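PDB 3B5O: CADD-like protein of unknown function from Nostoc punctiforme, which is of unknown function but, as a CADD-like all-helical protein of the heme oxygenase-like clan, is probably related to oxidoreductases of that fold. Local coordinates for residues T89-L103 / I168-L180. Numbering follows the deposited sequence. Where two conformers were deposited one is given.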
ATOM      1  N   THR A  89      10.394   9.961  11.885  1.00 26.75           N
ATOM      2  CA  THR A  89      11.802   9.724  11.508  1.00 28.80           C
ATOM      3  C   THR A  89      12.225  10.561  10.297  1.00 29.63           C
ATOM      4  O   THR A  89      13.330  10.377   9.767  1.00 31.79           O
ATOM      5  CB  THR A  89      12.051   8.236  11.211  1.00 30.32           C
ATOM      6  OG1 THR A  89      11.411   7.870   9.985  1.00 34.66           O
ATOM      7  CG2 THR A  89      11.534   7.363  12.350  1.00 34.21           C
ATOM      8  N   THR A  90      11.356  11.471   9.855  1.00 27.07           N
ATOM      9  CA  THR A  90      11.602  12.303   8.687  1.00 27.61           C
ATOM     10  C   THR A  90      11.308  13.770   9.017  1.00 27.02           C
ATOM     11  O   THR A  90      10.686  14.498   8.233  1.00 28.46           O
ATOM     12  CB  THR A  90      10.787  11.820   7.471  1.00 26.10           C
ATOM     13  OG1 THR A  90       9.419  11.636   7.851  1.00 28.07           O
ATOM     14  CG2 THR A  90      11.335  10.485   6.946  1.00 26.37           C
ATOM     15  N   GLY A  91      11.748  14.188  10.204  1.00 27.44           N
ATOM     16  CA  GLY A  91      11.643  15.576  10.636  1.00 27.25           C
ATOM     17  C   GLY A  91      10.250  16.128  10.855  1.00 27.35           C
ATOM     18  O   GLY A  91      10.040  17.345  10.838  1.00 29.04           O
ATOM     19  N   GLY A  92       9.276  15.243  11.057  1.00 25.33           N
ATOM     20  CA  GLY A  92       7.889  15.672  11.220  1.00 24.03           C
ATOM     21  C   GLY A  92       7.095  15.774   9.917  1.00 22.74           C
ATOM     22  O   GLY A  92       5.912  16.119   9.938  1.00 22.71           O
ATOM     23  N   ILE A  93       7.739  15.483   8.785  1.00 20.24           N
ATOM     24  CA  ILE A  93       7.076  15.517   7.486  1.00 22.07           C
ATOM     25  C   ILE A  93       6.544  14.106   7.196  1.00 19.69           C
ATOM     26  O   ILE A  93       7.287  13.126   7.203  1.00 21.02           O
ATOM     27  CB  ILE A  93       8.041  15.919   6.356  1.00 23.02           C
ATOM     28  CG1 ILE A  93       8.729  17.256   6.664  1.00 25.03           C
ATOM     29  CG2 ILE A  93       7.305  15.999   5.038  1.00 22.11           C
ATOM     30  CD1 ILE A  93       9.843  17.584   5.675  1.00 26.96           C
ATOM     31  N   SER A  94       5.246  14.001   6.967  1.00 19.15           N
ATOM     32  CA  SER A  94       4.668  12.694   6.682  1.00 18.36           C
ATOM     33  C   SER A  94       5.202  12.089   5.394  1.00 18.65           C
ATOM     34  O   SER A  94       5.586  12.795   4.450  1.00 19.57           O
ATOM     35  CB  SER A  94       3.146  12.781   6.575  1.00 18.39           C
ATOM     36  OG  SER A  94       2.739  13.466   5.406  1.00 18.41           O
ATOM     37  N   HIS A  95       5.185  10.764   5.346  1.00 18.54           N
ATOM     38  CA  HIS A  95       5.518  10.050   4.112  1.00 19.80           C
ATOM     39  C   HIS A  95       4.647  10.477   2.945  1.00 18.87           C
ATOM     40  O   HIS A  95       5.138  10.647   1.826  1.00 20.83           O
ATOM     41  CB  HIS A  95       5.458   8.538   4.350  1.00 21.00           C
ATOM     42  CG  HIS A  95       6.555   8.026   5.231  1.00 23.00           C
ATOM     43  ND1 HIS A  95       6.619   6.715   5.656  1.00 27.16           N
ATOM     44  CD2 HIS A  95       7.635   8.645   5.761  1.00 31.22           C
ATOM     45  CE1 HIS A  95       7.689   6.552   6.408  1.00 29.43           C
ATOM     46  NE2 HIS A  95       8.327   7.705   6.485  1.00 32.75           N
ATOM     47  N   TYR A  96       3.354  10.685   3.192  1.00 17.58           N
ATOM     48  CA  TYR A  96       2.447  11.173   2.177  1.00 17.52           C
ATOM     49  C   TYR A  96       2.916  12.509   1.614  1.00 18.78           C
ATOM     50  O   TYR A  96       2.961  12.712   0.404  1.00 18.26           O
ATOM     51  CB  TYR A  96       1.009  11.280   2.727  1.00 17.17           C
ATOM     52  CG  TYR A  96       0.089  11.995   1.794  1.00 16.87           C
ATOM     53  CD1 TYR A  96      -0.425  11.359   0.661  1.00 17.26           C
ATOM     54  CD2 TYR A  96      -0.207  13.332   1.972  1.00 19.46           C
ATOM     55  CE1 TYR A  96      -1.247  12.013  -0.193  1.00 17.78           C
ATOM     56  CE2 TYR A  96      -1.005  14.011   1.098  1.00 21.33           C
ATOM     57  CZ  TYR A  96      -1.529  13.353  -0.006  1.00 19.10           C
ATOM     58  OH  TYR A  96      -2.352  14.028  -0.858  1.00 21.68           O
ATOM     59  N   THR A  97       3.266  13.431   2.499  1.00 19.01           N
ATOM     60  CA  THR A  97       3.697  14.742   2.061  1.00 19.53           C
ATOM     61  C   THR A  97       4.990  14.688   1.262  1.00 19.23           C
ATOM     62  O   THR A  97       5.114  15.414   0.266  1.00 21.89           O
ATOM     63  CB  THR A  97       3.801  15.677   3.261  1.00 19.12           C
ATOM     64  OG1 THR A  97       2.473  15.931   3.714  1.00 20.65           O
ATOM     65  CG2 THR A  97       4.476  16.997   2.870  1.00 21.54           C
ATOM     66  N   LEU A  98       5.924  13.836   1.671  1.00 19.74           N
ATOM     67  CA  LEU A  98       7.179  13.678   0.913  1.00 20.04           C
ATOM     68  C   LEU A  98       6.882  13.238  -0.518  1.00 20.94           C
ATOM     69  O   LEU A  98       7.446  13.756  -1.470  1.00 22.43           O
ATOM     70  CB  LEU A  98       8.119  12.701   1.597  1.00 21.57           C
ATOM     71  CG  LEU A  98       8.703  13.138   2.941  1.00 23.04           C
ATOM     72  CD1 LEU A  98       9.459  11.990   3.593  1.00 27.52           C
ATOM     73  CD2 LEU A  98       9.629  14.368   2.778  1.00 26.16           C
ATOM     74  N   LEU A  99       5.994  12.268  -0.668  1.00 20.34           N
ATOM     75  CA  LEU A  99       5.599  11.839  -1.998  1.00 20.65           C
ATOM     76  C   LEU A  99       4.895  12.950  -2.769  1.00 20.80           C
ATOM     77  O   LEU A  99       5.249  13.248  -3.921  1.00 21.86           O
ATOM     78  CB  LEU A  99       4.697  10.595  -1.909  1.00 20.47           C
ATOM     79  CG  LEU A  99       4.128  10.082  -3.227  1.00 21.79           C
ATOM     80  CD1 LEU A  99       5.254   9.639  -4.167  1.00 23.45           C
ATOM     81  CD2 LEU A  99       3.156   8.917  -2.948  1.00 23.54           C
ATOM     82  N   ALA A 100       3.906  13.590  -2.146  1.00 21.19           N
ATOM     83  CA  ALA A 100       3.119  14.597  -2.832  1.00 21.10           C
ATOM     84  C   ALA A 100       3.990  15.787  -3.236  1.00 22.48           C
ATOM     85  O   ALA A 100       3.898  16.278  -4.368  1.00 23.42           O
ATOM     86  CB  ALA A 100       1.941  15.061  -1.954  1.00 22.97           C
ATOM     87  N   ASP A 101       4.825  16.246  -2.309  1.00 23.34           N
ATOM     88  CA  ASP A 101       5.698  17.388  -2.582  1.00 23.97           C
ATOM     89  C   ASP A 101       6.706  17.036  -3.669  1.00 24.25           C
ATOM     90  O   ASP A 101       7.025  17.872  -4.515  1.00 26.22           O
ATOM     91  CB  ASP A 101       6.438  17.840  -1.317  1.00 24.44           C
ATOM     92  CG  ASP A 101       5.590  18.692  -0.400  1.00 26.75           C
ATOM     93  OD1 ASP A 101       4.427  19.006  -0.740  1.00 29.43           O
ATOM     94  OD2 ASP A 101       6.132  19.065   0.664  1.00 30.12           O
ATOM     95  N   GLY A 102       7.210  15.807  -3.638  1.00 23.15           N
ATOM     96  CA  GLY A 102       8.158  15.342  -4.638  1.00 24.05           C
ATOM     97  C   GLY A 102       7.558  15.290  -6.023  1.00 24.49           C
ATOM     98  O   GLY A 102       8.225  15.681  -7.004  1.00 25.72           O
ATOM     99  N   LEU A 103       6.316  14.810  -6.139  1.00 24.52           N
ATOM    100  CA  LEU A 103       5.626  14.777  -7.429  1.00 24.58           C
ATOM    101  C   LEU A 103       5.372  16.178  -7.972  1.00 27.40           C
ATOM    102  O   LEU A 103       5.514  16.417  -9.170  1.00 27.25           O
ATOM    103  CB  LEU A 103       4.312  13.976  -7.358  1.00 23.76           C
ATOM    104  CG  LEU A 103       4.450  12.475  -7.084  1.00 23.88           C
ATOM    105  CD1 LEU A 103       3.073  11.859  -6.771  1.00 25.92           C
ATOM    106  CD2 LEU A 103       5.139  11.716  -8.259  1.00 25.12           C
ATOM    107  N   ILE A 168      15.071  12.781 -10.167  1.00 37.59           N
ATOM    108  CA  ILE A 168      13.929  13.064  -9.307  1.00 37.21           C
ATOM    109  C   ILE A 168      14.411  13.933  -8.138  1.00 36.90           C
ATOM    110  O   ILE A 168      15.601  13.919  -7.800  1.00 37.05           O
ATOM    111  CB  ILE A 168      13.197  11.777  -8.822  1.00 37.94           C
ATOM    112  CG1 ILE A 168      14.018  11.013  -7.793  1.00 38.76           C
ATOM    113  CG2 ILE A 168      12.845  10.870 -10.010  1.00 38.00           C
ATOM    114  CD1 ILE A 168      13.346   9.735  -7.283  1.00 39.38           C
ATOM    115  N   PRO A 169      13.506  14.730  -7.544  1.00 36.01           N
ATOM    116  CA  PRO A 169      13.919  15.574  -6.401  1.00 36.42           C
ATOM    117  C   PRO A 169      14.585  14.794  -5.269  1.00 36.82           C
ATOM    118  O   PRO A 169      14.214  13.646  -4.995  1.00 37.22           O
ATOM    119  CB  PRO A 169      12.612  16.206  -5.935  1.00 37.05           C
ATOM    120  CG  PRO A 169      11.717  16.171  -7.133  1.00 36.22           C
ATOM    121  CD  PRO A 169      12.096  14.945  -7.912  1.00 35.86           C
ATOM    122  N   LYS A 170      15.554  15.422  -4.608  1.00 36.91           N
ATOM    123  CA  LYS A 170      16.419  14.734  -3.647  1.00 35.93           C
ATOM    124  C   LYS A 170      15.677  14.198  -2.431  1.00 34.97           C
ATOM    125  O   LYS A 170      16.033  13.141  -1.911  1.00 34.87           O
ATOM    126  CB  LYS A 170      17.546  15.660  -3.165  1.00 36.88           C
ATOM    127  N   ASP A 171      14.673  14.931  -1.955  1.00 34.66           N
ATOM    128  CA  ASP A 171      13.902  14.469  -0.801  1.00 35.16           C
ATOM    129  C   ASP A 171      13.122  13.220  -1.174  1.00 34.16           C
ATOM    130  O   ASP A 171      13.034  12.279  -0.384  1.00 33.90           O
ATOM    131  CB  ASP A 171      12.918  15.542  -0.319  1.00 35.50           C
ATOM    132  CG  ASP A 171      13.596  16.673   0.446  1.00 39.85           C
ATOM    133  OD1 ASP A 171      14.830  16.621   0.653  1.00 40.49           O
ATOM    134  OD2 ASP A 171      12.872  17.615   0.847  1.00 42.60           O
ATOM    135  N   LEU A 172      12.543  13.240  -2.372  1.00 33.93           N
ATOM    136  CA  LEU A 172      11.808  12.086  -2.888  1.00 32.87           C
ATOM    137  C   LEU A 172      12.747  10.897  -3.062  1.00 34.05           C
ATOM    138  O   LEU A 172      12.367   9.773  -2.743  1.00 31.84           O
ATOM    139  CB  LEU A 172      11.099  12.435  -4.198  1.00 32.65           C
ATOM    140  CG  LEU A 172      10.159  11.369  -4.778  1.00 32.75           C
ATOM    141  CD1 LEU A 172       9.065  11.019  -3.770  1.00 34.26           C
ATOM    142  CD2 LEU A 172       9.555  11.820  -6.094  1.00 32.14           C
ATOM    143  N   GLN A 173      13.970  11.142  -3.530  0.50 35.77           N
ATOM    144  CA  GLN A 173      14.970  10.074  -3.627  0.50 36.58           C
ATOM    145  C   GLN A 173      15.320   9.470  -2.260  0.50 36.70           C
ATOM    146  O   GLN A 173      15.566   8.262  -2.162  0.50 37.23           O
ATOM    147  CB  GLN A 173      16.241  10.574  -4.328  0.50 37.36           C
ATOM    148  CG  GLN A 173      17.287   9.487  -4.586  0.50 38.82           C
ATOM    149  CD  GLN A 173      16.733   8.308  -5.370  0.50 42.76           C
ATOM    150  OE1 GLN A 173      16.659   7.188  -4.862  0.50 44.38           O
ATOM    151  NE2 GLN A 173      16.323   8.561  -6.604  0.50 44.49           N
ATOM    152  N   TYR A 174      15.349  10.297  -1.213  1.00 37.28           N
ATOM    153  CA  TYR A 174      15.567   9.795   0.153  1.00 37.68           C
ATOM    154  C   TYR A 174      14.382   8.964   0.641  1.00 38.75           C
ATOM    155  O   TYR A 174      14.572   7.883   1.217  1.00 41.10           O
ATOM    156  CB  TYR A 174      15.826  10.927   1.170  1.00 37.31           C
ATOM    157  CG  TYR A 174      15.872  10.402   2.595  1.00 38.91           C
ATOM    158  CD1 TYR A 174      17.039   9.852   3.118  1.00 39.76           C
ATOM    159  CD2 TYR A 174      14.734  10.411   3.403  1.00 40.45           C
ATOM    160  CE1 TYR A 174      17.082   9.349   4.416  1.00 39.33           C
ATOM    161  CE2 TYR A 174      14.763   9.906   4.698  1.00 41.00           C
ATOM    162  CZ  TYR A 174      15.939   9.377   5.201  1.00 41.97           C
ATOM    163  OH  TYR A 174      15.972   8.870   6.482  1.00 42.35           O
ATOM    164  N   PHE A 175      13.171   9.483   0.445  1.00 39.54           N
ATOM    165  CA  PHE A 175      11.943   8.723   0.729  1.00 39.25           C
ATOM    166  C   PHE A 175      12.021   7.311   0.135  1.00 38.85           C
ATOM    167  O   PHE A 175      11.721   6.327   0.818  1.00 39.62           O
ATOM    168  CB  PHE A 175      10.698   9.470   0.209  1.00 44.17           C
ATOM    169  CG  PHE A 175       9.428   8.643   0.215  1.00 39.90           C
ATOM    170  CD1 PHE A 175       8.834   8.259   1.415  1.00 42.23           C
ATOM    171  CD2 PHE A 175       8.827   8.256  -0.983  1.00 42.48           C
ATOM    172  CE1 PHE A 175       7.666   7.495   1.420  1.00 46.97           C
ATOM    173  CE2 PHE A 175       7.654   7.489  -0.992  1.00 43.77           C
ATOM    174  CZ  PHE A 175       7.071   7.118   0.212  1.00 42.94           C
ATOM    175  N   PHE A 176      12.432   7.212  -1.128  1.00 36.14           N
ATOM    176  CA  PHE A 176      12.555   5.910  -1.776  1.00 34.29           C
ATOM    177  C   PHE A 176      13.688   5.063  -1.183  1.00 36.36           C
ATOM    178  O   PHE A 176      13.502   3.877  -0.889  1.00 36.41           O
ATOM    179  CB  PHE A 176      12.766   6.085  -3.283  1.00 33.61           C
ATOM    180  CG  PHE A 176      11.548   6.551  -4.029  1.00 30.42           C
ATOM    181  CD1 PHE A 176      10.275   6.102  -3.687  1.00 34.64           C
ATOM    182  CD2 PHE A 176      11.676   7.391  -5.120  1.00 30.28           C
ATOM    183  CE1 PHE A 176       9.153   6.531  -4.407  1.00 36.97           C
ATOM    184  CE2 PHE A 176      10.573   7.810  -5.835  1.00 30.42           C
ATOM    185  CZ  PHE A 176       9.308   7.383  -5.477  1.00 31.82           C
ATOM    186  N   SER A 177      14.856   5.670  -0.993  1.00 38.23           N
ATOM    187  CA  SER A 177      16.021   4.933  -0.485  1.00 39.97           C
ATOM    188  C   SER A 177      15.842   4.417   0.942  1.00 40.58           C
ATOM    189  O   SER A 177      16.310   3.316   1.263  1.00 41.48           O
ATOM    190  CB  SER A 177      17.286   5.789  -0.586  1.00 40.93           C
ATOM    191  OG  SER A 177      17.654   5.959  -1.947  1.00 44.40           O
ATOM    192  N   LYS A 178      15.153   5.182   1.794  1.00 40.75           N
ATOM    193  CA  LYS A 178      14.926   4.750   3.181  1.00 40.21           C
ATOM    194  C   LYS A 178      14.073   3.487   3.264  1.00 41.68           C
ATOM    195  O   LYS A 178      14.178   2.731   4.229  1.00 43.79           O
ATOM    196  CB  LYS A 178      14.322   5.872   4.054  1.00 40.38           C
ATOM    197  CG  LYS A 178      12.831   6.202   3.826  1.00 40.59           C
ATOM    198  CD  LYS A 178      12.221   7.014   5.000  1.00 40.42           C
ATOM    199  CE  LYS A 178      11.785   6.112   6.162  1.00 42.10           C
ATOM    200  NZ  LYS A 178      11.228   6.869   7.340  1.00 43.74           N
ATOM    201  N   HIS A 179      13.237   3.260   2.253  1.00 42.32           N
ATOM    202  CA  HIS A 179      12.381   2.082   2.214  1.00 42.61           C
ATOM    203  C   HIS A 179      12.977   0.926   1.411  1.00 41.36           C
ATOM    204  O   HIS A 179      12.665  -0.229   1.684  1.00 42.07           O
ATOM    205  CB  HIS A 179      11.028   2.444   1.608  1.00 44.21           C
ATOM    206  CG  HIS A 179      10.145   3.247   2.513  1.00 47.44           C
ATOM    207  ND1 HIS A 179      10.161   4.626   2.537  1.00 49.67           N
ATOM    208  CD2 HIS A 179       9.197   2.865   3.400  1.00 49.37           C
ATOM    209  CE1 HIS A 179       9.273   5.059   3.415  1.00 50.05           C
ATOM    210  NE2 HIS A 179       8.674   4.010   3.953  1.00 50.06           N
ATOM    211  N   LEU A 180      13.814   1.227   0.420  1.00 40.25           N
ATOM    212  CA  LEU A 180      14.230   0.215  -0.565  1.00 39.54           C
ATOM    213  C   LEU A 180      15.714  -0.156  -0.541  1.00 41.13           C
ATOM    214  O   LEU A 180      16.091  -1.212  -1.066  1.00 41.88           O
ATOM    215  CB  LEU A 180      13.853   0.679  -1.972  1.00 39.24           C
ATOM    216  CG  LEU A 180      12.356   0.820  -2.260  1.00 36.17           C
ATOM    217  CD1 LEU A 180      12.156   1.294  -3.689  1.00 33.96           C
ATOM    218  CD2 LEU A 180      11.629  -0.503  -2.015  1.00 35.68           C
TER
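His95, in the first turn of helix 95-107, meets Phe175 and His179 of helix 170-180 in an aromatic cluster that Lys178 borders, where two roughly antiparallel helices of this all-helical, heme oxygenase-like fold pack together, the N-to-C directions of segments 95-103 and 170-180 lying 139° apart. Both partner rings turn an edge toward the imidazole face in offset edge-to-face pairs; the His179 ring stands at 78° to it, its CE1 3.7 Å from His95 CE1. Near the plane of the same imidazole, though tilted from it, Lys178 NZ donates to His95 NE2 at 3.1 Å. Bent at its third torsion, the lysine chain crosses the Thr90 methyl and brings NZ also within 2.8 Å of Thr89 OG1. Farther along, Leu172 sends CD1 against Leu99 CD1 and CD2 toward Gly102, where a side chain would collide with Leu172 CB; the missing CB lets the backbones approach to 5.2 Å between the CA atoms of Gly102 and Leu172. An alanine at His95 is likely to leave Lys178 NZ without this acceptor and open a gap beside the His179 and Phe175 rings. Behind the cluster, Glu85 of helix 72-85 weakly bonds His95 ND1, and Leu153 of helix 135-163 touches His179. The His179 ring is itself fixed in rotation by a nearly straight bond (174°) from its ND1 to Phe175 O, 2.9 Å long.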